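Uncharacterized protein (Staphylococcus aureus subsp. aureus, PDB 3QFK) is of unknown function but is a member of the calcineurin-like metallophosphoesterases, with a 5'-nucleotidase-type C-terminal domain and a zinc-manganese site. Local coordinates at residues V157-L162 / V203-G208; D241-G246 / T259-P264; V24-H29 / I68-F73. All coordinates share one frame; numbering follows the deposited sequence.

How the contacts relate
Contact 3 comes first along the chain, followed by contact 1 and then contact 2, each closing before the next opens. Contacts 1 and 2 lie in one mixed sheet, their centres about 9 Å apart, and are joined through neighbouring strands 201-207 and 242-244. Contact 3 belongs to the other mixed sheet of the phosphoesterase part, where strands 19-25 and 64-69 are neighbours; its centre is about 13 Å from each of the other two. Packing of Ile244 on Val24 links the two sheets. Contacts 1 and 3 meet at the manganese ion, so the two-metal site is assembled from strand ends of both sheets.

Contact 1: V157-L162 / V203-G208; sequences VGVIGL and VVCYHG. With MN (manganese (II) ion), chain C.
The Val157 and Val203 side chains run at a slant to each other, CG1 of Val157 meeting CG2 of Val203 at 3.7 Å. At Gly158 the carbonyl O receives Val203 N at 2.8 Å with an N-H...O angle of 176°, starting a parallel ladder. Val159 runs side by side with Val203, its CG2 against Val203 CB, while CG1, anti to the backbone N, reaches Cys205 SG at 4.1 Å. Ile160 donates its N to Val203 O and accepts Cys205 N on its O; its side chain turns to the face of Val204, where CG2 meets Val204 CG2 at 3.9 Å. Gly161 contributes a CA-H...O contact, CA to Cys205 O 3.3 Å. Leu162 then donates its N to Cys205 O and takes His207 N on its own O at 2.9 Å, with the donor tilted 23° from the carbonyl plane; that O also sits near the plane of the Tyr206 ring, at its edge, and Leu162 CB lies 3.9 Å from Tyr206 CD1. Beyond this last rung, His207 binds manganese through NE2 at 2.4 Å, and its ND1 is hydrogen-bonded to Asn70 O. Five bonds and a 13° strand angle define a parallel pair whose C-terminal end supplies a metal ligand, as in the calcineurin-like phosphoesterase fold.

Contact 2: D241-G246 / T259-P264; sequences DIFITG and TAVIQP
Thr245 and Gln263 set their side chains at about a right angle beside two parallel strands of the mixed phosphoesterase sheet; strands 242-244 and 259-264 run in nearly the same direction. Thr245 OG1 is placed between its backbone N and carbonyl carbon (chi1 62°), which turns the hydroxyl back onto the neighbouring strand. There it donates to Ile262 O at 2.9 Å, from 39° above the carbonyl plane, while Thr245 N approaches the same oxygen nearly in line with the C=O bond. Two donors from one residue thus grip Ile262 O. Farther back, Phe243 CB rests on Thr259 CG2 at 3.9 Å, and the edge of its ring has Val261 CG1 near the ring plane. On the other face Ile242, Ile244, Ala260 and Ile262 line up, and outside the pair Val274 packs against three of them and Val24 against both Ile244 and Ile262. The ladder itself is evidenced by Phe243 N to Ala260 O at 2.7 Å and Ile262 N to Phe243 O at 3.0 Å. Gln263 is extended. With OE1 accepting from Arg250 N, its amide is held at both ends: NE2 donates to Thr245 OG1 at 3.1 Å, the hydroxyl oxygen lying 16° out of the amide plane.

Contact 3: V24-H29 / I68-F73; sequences VVSDVH and IDNGDF. With ZN (zinc ion), chain B; MN (manganese (II) ion), chain C.
The His29 imidazole and the Asp72 carboxylate lie alongside each other with their planes 51° apart. Over one face of the ring sits Asp72 CB, 3.8 Å from the ring centroid, a CH-pi contact; Asp72 O stands above the plane toward the rim. The Asp27 and Asp72 side chains run side by side in the same direction, but their carboxylate planes are 88° apart, and each gives one oxygen to zinc: Asp27 OD1 at 2.2 Å and Asp72 OD2 at 2.3 Å. His29 NE2 completes this segment pair's share, and its ND1 is held by Gln75 O. With CG anti to its carbonyl carbon (chi1 -85°), Asp72 brings OD2 to both metals, manganese lying 2.4 Å from OD2; His110 is a further polar partner of Asp72.

Two parallel rungs precede the site, Val25 N to Ile68 O and Asn70 N to Val25 O. Past them the loops remain joined by Asp27 N to Gly71 O at 3.0 Å and His29 N to Asp72 O. Ser26 OG donates to Asp27 OD2 at 2.6 Å, from above the carboxylate plane, helping to fix the rotation of that zinc ligand. Asp69 OD1 accepts Gly71 N in an Asx turn, and water 2 ties Asp69 OD2, Val28 N and Gly71 O together; Asp69 also has Tyr97 as a polar partner. His249 adds a zinc ligand, and Asn109, His207 and His247 add manganese ligands.

The strand ends of this beta-alpha-beta unit therefore carry a bridged two-metal centre: sharing Asp72 OD2 and water 1 couples the ions, and the two cations probably offset the close approach of the two carboxylates and polarise the bridging water.

Contact 1: V157-L162 / V203-G208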
loop_
_atom_site.group_PDB
_atom_site.type_symbol
_atom_site.label_atom_id
_atom_site.label_comp_id
_atom_site.label_asym_id
_atom_site.label_seq_id
_atom_site.Cartn_x
_atom_site.Cartn_y
_atom_site.Cartn_z
ATOM N N VAL A 157 17.104 -24.563 9.075
ATOM C CA VAL A 157 16.343 -23.323 9.152
ATOM C C VAL A 157 14.984 -23.577 8.536
ATOM O O VAL A 157 14.883 -24.195 7.477
ATOM C CB VAL A 157 17.000 -22.152 8.374
ATOM C CG1 VAL A 157 16.092 -20.876 8.453
ATOM C CG2 VAL A 157 18.366 -21.845 8.914
ATOM N N GLY A 158 13.940 -23.084 9.183
ATOM C CA GLY A 158 12.583 -23.246 8.684
ATOM C C GLY A 158 11.999 -21.873 8.485
ATOM O O GLY A 158 12.102 -21.040 9.368
ATOM N N VAL A 159 11.410 -21.636 7.316
ATOM C CA VAL A 159 10.838 -20.356 6.996
ATOM C C VAL A 159 9.371 -20.506 6.697
ATOM O O VAL A 159 8.988 -21.404 5.956
ATOM C CB VAL A 159 11.543 -19.748 5.751
ATOM C CG1 VAL A 159 10.954 -18.393 5.386
ATOM C CG2 VAL A 159 13.037 -19.622 6.007
ATOM N N ILE A 160 8.545 -19.653 7.306
ATOM C CA ILE A 160 7.110 -19.627 7.025
ATOM C C ILE A 160 6.684 -18.234 6.513
ATOM O O ILE A 160 7.040 -17.209 7.087
ATOM C CB ILE A 160 6.271 -20.063 8.230
ATOM C CG1 ILE A 160 4.780 -20.065 7.866
ATOM C CG2 ILE A 160 6.539 -19.200 9.453
ATOM C CD1 ILE A 160 3.895 -20.786 8.920
ATOM N N GLY A 161 5.931 -18.224 5.416
ATOM C CA GLY A 161 5.439 -17.020 4.797
ATOM C C GLY A 161 3.991 -16.800 5.176
ATOM O O GLY A 161 3.203 -17.721 5.134
ATOM N N LEU A 162 3.662 -15.573 5.578
ATOM C CA LEU A 162 2.294 -15.222 6.014
ATOM C C LEU A 162 1.928 -13.857 5.485
ATOM O O LEU A 162 2.800 -13.014 5.302
ATOM C CB LEU A 162 2.204 -15.192 7.541
ATOM C CG LEU A 162 2.432 -16.504 8.270
ATOM C CD1 LEU A 162 2.756 -16.293 9.765
ATOM C CD2 LEU A 162 1.237 -17.426 8.067
ATOM N N VAL A 203 12.363 -18.748 10.927
ATOM C CA VAL A 203 12.235 -17.445 10.305
ATOM C C VAL A 203 10.775 -17.266 9.891
ATOM O O VAL A 203 10.209 -18.113 9.203
ATOM C CB VAL A 203 13.131 -17.333 9.050
ATOM C CG1 VAL A 203 12.958 -15.941 8.362
ATOM C CG2 VAL A 203 14.610 -17.628 9.408
ATOM N N VAL A 204 10.149 -16.200 10.375
ATOM C CA VAL A 204 8.795 -15.857 9.976
ATOM C C VAL A 204 8.869 -14.629 9.068
ATOM O O VAL A 204 9.498 -13.625 9.432
ATOM C CB VAL A 204 7.928 -15.507 11.183
ATOM C CG1 VAL A 204 6.523 -15.068 10.729
ATOM C CG2 VAL A 204 7.852 -16.694 12.145
ATOM N N CYS A 205 8.271 -14.725 7.882
ATOM C CA CYS A 205 8.210 -13.627 6.916
ATOM C C CYS A 205 6.739 -13.298 6.759
ATOM O O CYS A 205 5.985 -14.041 6.135
ATOM C CB CYS A 205 8.809 -14.006 5.557
ATOM S SG CYS A 205 10.579 -14.336 5.607
ATOM N N TYR A 206 6.354 -12.183 7.363
ATOM C CA TYR A 206 4.981 -11.740 7.435
ATOM C C TYR A 206 4.784 -10.425 6.735
ATOM O O TYR A 206 5.444 -9.443 7.072
ATOM C CB TYR A 206 4.636 -11.595 8.925
ATOM C CG TYR A 206 3.289 -11.002 9.267
ATOM C CD1 TYR A 206 2.124 -11.454 8.646
ATOM C CD2 TYR A 206 3.166 -10.051 10.290
ATOM C CE1 TYR A 206 0.858 -10.928 8.997
ATOM C CE2 TYR A 206 1.912 -9.520 10.652
ATOM C CZ TYR A 206 0.769 -9.977 10.013
ATOM O OH TYR A 206 -0.452 -9.461 10.360
ATOM N N HIS A 207 3.926 -10.418 5.709
ATOM C CA HIS A 207 3.590 -9.189 5.061
ATOM C C HIS A 207 2.474 -8.543 5.888
ATOM O O HIS A 207 1.280 -8.622 5.554
ATOM C CB HIS A 207 3.122 -9.324 3.631
ATOM C CG HIS A 207 2.982 -7.994 2.985
ATOM N ND1 HIS A 207 4.058 -7.332 2.429
ATOM C CD2 HIS A 207 1.939 -7.123 2.948
ATOM C CE1 HIS A 207 3.664 -6.141 2.010
ATOM N NE2 HIS A 207 2.389 -5.989 2.317
ATOM N N GLY A 208 2.892 -7.990 7.010
ATOM C CA GLY A 208 2.019 -7.301 7.939
ATOM C C GLY A 208 2.958 -6.668 8.942
ATOM O O GLY A 208 4.178 -6.954 8.940
HETATM MN MN MN C . 0.918 -4.103 2.040
HETATM O O HOH W 1 1.505 -1.746 2.507
#

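Contact 2: D241-G246 / T259-P264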
loop_
_atom_site.group_PDB
_atom_site.type_symbol
_atom_site.label_atom_id
_atom_site.label_comp_id
_atom_site.label_asym_id
_atom_site.label_seq_id
_atom_site.Cartn_x
_atom_site.Cartn_y
_atom_site.Cartn_z
ATOM N N ASP A 241 13.379 -16.827 15.748
ATOM C CA ASP A 241 14.724 -16.260 15.733
ATOM C C ASP A 241 14.779 -14.982 14.889
ATOM O O ASP A 241 15.432 -14.014 15.275
ATOM C CB ASP A 241 15.695 -17.323 15.250
ATOM C CG ASP A 241 15.670 -18.550 16.135
ATOM O OD1 ASP A 241 16.095 -18.431 17.312
ATOM O OD2 ASP A 241 15.223 -19.631 15.670
ATOM N N ILE A 242 14.103 -14.989 13.740
ATOM C CA ILE A 242 14.040 -13.814 12.863
ATOM C C ILE A 242 12.569 -13.550 12.484
ATOM O O ILE A 242 11.874 -14.468 12.007
ATOM C CB ILE A 242 14.833 -14.000 11.577
ATOM C CG1 ILE A 242 16.274 -14.456 11.869
ATOM C CG2 ILE A 242 14.846 -12.729 10.784
ATOM C CD1 ILE A 242 17.082 -14.753 10.599
ATOM N N PHE A 243 12.105 -12.320 12.738
ATOM C CA PHE A 243 10.734 -11.877 12.399
ATOM C C PHE A 243 10.842 -10.764 11.330
ATOM O O PHE A 243 11.240 -9.630 11.622
ATOM C CB PHE A 243 9.987 -11.395 13.655
ATOM C CG PHE A 243 8.485 -11.309 13.482
ATOM C CD1 PHE A 243 7.747 -12.437 13.168
ATOM C CD2 PHE A 243 7.803 -10.139 13.698
ATOM C CE1 PHE A 243 6.371 -12.372 13.016
ATOM C CE2 PHE A 243 6.424 -10.084 13.559
ATOM C CZ PHE A 243 5.715 -11.195 13.218
ATOM N N ILE A 244 10.541 -11.114 10.082
ATOM C CA ILE A 244 10.634 -10.181 8.959
ATOM C C ILE A 244 9.238 -9.675 8.723
ATOM O O ILE A 244 8.307 -10.473 8.651
ATOM C CB ILE A 244 11.201 -10.893 7.716
ATOM C CG1 ILE A 244 12.693 -11.160 7.929
ATOM C CG2 ILE A 244 10.979 -10.079 6.438
ATOM C CD1 ILE A 244 13.300 -12.084 6.890
ATOM N N THR A 245 9.083 -8.353 8.675
ATOM C CA THR A 245 7.779 -7.739 8.486
ATOM C C THR A 245 7.784 -6.712 7.357
ATOM O O THR A 245 8.843 -6.375 6.784
ATOM C CB THR A 245 7.285 -7.073 9.810
ATOM O OG1 THR A 245 8.183 -6.027 10.215
ATOM C CG2 THR A 245 7.204 -8.108 10.908
ATOM N N GLY A 246 6.596 -6.226 7.021
ATOM C CA GLY A 246 6.442 -5.227 5.956
ATOM C C GLY A 246 5.093 -4.575 6.122
ATOM O O GLY A 246 4.633 -4.411 7.245
ATOM N N THR A 259 14.521 -12.321 19.732
ATOM C CA THR A 259 14.131 -12.307 18.308
ATOM C C THR A 259 14.621 -11.082 17.553
ATOM O O THR A 259 14.444 -9.950 18.017
ATOM C CB THR A 259 12.602 -12.336 18.147
ATOM O OG1 THR A 259 12.054 -13.422 18.896
ATOM C CG2 THR A 259 12.202 -12.487 16.663
ATOM N N ALA A 260 15.247 -11.316 16.396
ATOM C CA ALA A 260 15.653 -10.224 15.507
ATOM C C ALA A 260 14.410 -9.794 14.719
ATOM O O ALA A 260 13.804 -10.612 14.018
ATOM C CB ALA A 260 16.746 -10.663 14.576
ATOM N N VAL A 261 14.019 -8.529 14.864
ATOM C CA VAL A 261 12.828 -7.971 14.201
ATOM C C VAL A 261 13.246 -6.935 13.157
ATOM O O VAL A 261 14.047 -6.033 13.440
ATOM C CB VAL A 261 11.879 -7.319 15.217
ATOM C CG1 VAL A 261 10.633 -6.796 14.516
ATOM C CG2 VAL A 261 11.500 -8.296 16.298
ATOM N N ILE A 262 12.718 -7.080 11.944
ATOM C CA ILE A 262 13.062 -6.207 10.840
ATOM C C ILE A 262 11.848 -5.773 10.038
ATOM O O ILE A 262 10.955 -6.579 9.792
ATOM C CB ILE A 262 13.950 -6.957 9.819
ATOM C CG1 ILE A 262 15.399 -7.050 10.239
ATOM C CG2 ILE A 262 13.973 -6.203 8.475
ATOM C CD1 ILE A 262 16.220 -5.899 9.758
ATOM N N GLN A 263 11.823 -4.489 9.643
ATOM C CA GLN A 263 10.837 -3.950 8.697
ATOM C C GLN A 263 11.665 -2.971 7.818
ATOM O O GLN A 263 12.101 -1.937 8.290
ATOM C CB GLN A 263 9.617 -3.297 9.360
ATOM C CG GLN A 263 8.497 -3.083 8.318
ATOM C CD GLN A 263 7.169 -2.628 8.886
ATOM O OE1 GLN A 263 6.576 -1.702 8.367
ATOM N NE2 GLN A 263 6.685 -3.299 9.921
ATOM N N PRO A 264 11.893 -3.307 6.536
ATOM C CA PRO A 264 12.818 -2.484 5.752
ATOM C C PRO A 264 12.226 -1.404 4.862
ATOM O O PRO A 264 12.661 -1.237 3.719
ATOM C CB PRO A 264 13.548 -3.551 4.923
ATOM C CG PRO A 264 12.429 -4.548 4.621
ATOM C CD PRO A 264 11.422 -4.457 5.743
#

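Contact 3: V24-H29 / I68-F73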
loop_
_atom_site.group_PDB
_atom_site.type_symbol
_atom_site.label_atom_id
_atom_site.label_comp_id
_atom_site.label_asym_id
_atom_site.label_seq_id
_atom_site.Cartn_x
_atom_site.Cartn_y
_atom_site.Cartn_z
ATOM N N VAL A 24 16.706 -8.634 3.165
ATOM C CA VAL A 24 15.304 -8.522 2.835
ATOM C C VAL A 24 14.897 -7.158 2.330
ATOM O O VAL A 24 15.366 -6.123 2.830
ATOM C CB VAL A 24 14.390 -8.928 4.028
ATOM C CG1 VAL A 24 14.528 -7.974 5.173
ATOM C CG2 VAL A 24 12.904 -8.995 3.595
ATOM N N VAL A 25 14.117 -7.175 1.242
ATOM C CA VAL A 25 13.503 -5.981 0.731
ATOM C C VAL A 25 12.008 -6.213 0.884
ATOM O O VAL A 25 11.540 -7.359 0.942
ATOM C CB VAL A 25 13.889 -5.598 -0.700
ATOM C CG1 VAL A 25 15.371 -5.176 -0.718
ATOM C CG2 VAL A 25 13.550 -6.717 -1.723
ATOM N N SER A 26 11.272 -5.135 1.050
ATOM C CA SER A 26 9.840 -5.244 1.183
ATOM C C SER A 26 9.182 -4.030 0.592
ATOM O O SER A 26 9.776 -2.964 0.509
ATOM C CB SER A 26 9.443 -5.359 2.658
ATOM O OG SER A 26 8.044 -5.560 2.787
ATOM N N ASP A 27 7.954 -4.212 0.147
ATOM C CA ASP A 27 7.172 -3.134 -0.394
ATOM C C ASP A 27 7.920 -2.295 -1.440
ATOM O O ASP A 27 7.900 -1.060 -1.405
ATOM C CB ASP A 27 6.661 -2.255 0.743
ATOM C CG ASP A 27 5.771 -3.002 1.699
ATOM O OD1 ASP A 27 4.548 -2.952 1.508
ATOM O OD2 ASP A 27 6.273 -3.661 2.636
ATOM N N VAL A 28 8.595 -2.989 -2.351
ATOM C CA VAL A 28 9.309 -2.358 -3.437
ATOM C C VAL A 28 8.348 -1.624 -4.345
ATOM O O VAL A 28 8.676 -0.559 -4.892
ATOM C CB VAL A 28 10.151 -3.380 -4.200
ATOM C CG1 VAL A 28 10.809 -2.721 -5.398
ATOM C CG2 VAL A 28 11.175 -3.960 -3.240
ATOM N N HIS A 29 7.157 -2.194 -4.504
ATOM C CA HIS A 29 6.076 -1.560 -5.242
ATOM C C HIS A 29 6.356 -1.192 -6.711
ATOM O O HIS A 29 5.807 -0.228 -7.228
ATOM C CB HIS A 29 5.559 -0.322 -4.461
ATOM C CG HIS A 29 4.608 -0.656 -3.345
ATOM N ND1 HIS A 29 3.347 -1.169 -3.580
ATOM C CD2 HIS A 29 4.721 -0.541 -1.999
ATOM C CE1 HIS A 29 2.734 -1.372 -2.426
ATOM N NE2 HIS A 29 3.544 -1.004 -1.449
ATOM N N ILE A 68 15.563 -12.180 0.112
ATOM C CA ILE A 68 14.115 -12.304 0.297
ATOM C C ILE A 68 13.332 -11.070 -0.050
ATOM O O ILE A 68 13.752 -9.976 0.335
ATOM C CB ILE A 68 13.833 -12.479 1.818
ATOM C CG1 ILE A 68 14.607 -13.683 2.364
ATOM C CG2 ILE A 68 12.329 -12.561 2.079
ATOM C CD1 ILE A 68 14.609 -13.782 3.860
ATOM N N ASP A 69 12.210 -11.227 -0.766
ATOM C CA ASP A 69 11.308 -10.109 -1.050
ATOM C C ASP A 69 10.019 -10.337 -0.223
ATOM O O ASP A 69 9.369 -11.378 -0.341
ATOM C CB ASP A 69 11.021 -9.933 -2.554
ATOM C CG ASP A 69 9.963 -8.839 -2.834
ATOM O OD1 ASP A 69 8.750 -9.128 -2.653
ATOM O OD2 ASP A 69 10.318 -7.713 -3.285
ATOM N N ASN A 70 9.613 -9.349 0.558
ATOM C CA ASN A 70 8.493 -9.557 1.484
ATOM C C ASN A 70 7.126 -8.986 1.092
ATOM O O ASN A 70 6.340 -8.569 1.961
ATOM C CB ASN A 70 8.917 -9.084 2.882
ATOM C CG ASN A 70 7.983 -9.569 3.986
ATOM O OD1 ASN A 70 7.497 -10.715 3.966
ATOM N ND2 ASN A 70 7.741 -8.702 4.973
ATOM N N GLY A 71 6.811 -8.987 -0.200
ATOM C CA GLY A 71 5.477 -8.579 -0.661
ATOM C C GLY A 71 5.282 -7.151 -1.138
ATOM O O GLY A 71 6.108 -6.284 -0.888
ATOM N N ASP A 72 4.145 -6.918 -1.786
ATOM C CA ASP A 72 3.830 -5.623 -2.389
ATOM C C ASP A 72 4.885 -5.278 -3.447
ATOM O O ASP A 72 5.464 -4.197 -3.428
ATOM C CB ASP A 72 3.657 -4.529 -1.337
ATOM C CG ASP A 72 2.254 -4.491 -0.785
ATOM O OD1 ASP A 72 1.466 -5.399 -1.112
ATOM O OD2 ASP A 72 1.914 -3.547 -0.071
ATOM N N PHE A 73 5.106 -6.221 -4.366
ATOM C CA PHE A 73 6.083 -6.067 -5.432
ATOM C C PHE A 73 5.456 -5.887 -6.821
ATOM O O PHE A 73 6.121 -5.441 -7.758
ATOM C CB PHE A 73 7.025 -7.304 -5.472
ATOM C CG PHE A 73 6.335 -8.603 -5.862
ATOM C CD1 PHE A 73 6.176 -8.948 -7.203
ATOM C CD2 PHE A 73 5.837 -9.457 -4.900
ATOM C CE1 PHE A 73 5.535 -10.145 -7.569
ATOM C CE2 PHE A 73 5.210 -10.663 -5.257
ATOM C CZ PHE A 73 5.048 -10.986 -6.598
HETATM ZN ZN ZN B . 2.977 -1.662 0.666
HETATM MN MN MN C . 0.918 -4.103 2.040
HETATM O O HOH W 2 8.480 -5.862 -2.524
HETATM O O HOH W 3 1.018 -0.305 0.296
HETATM O O HOH W 1 1.505 -1.746 2.507
#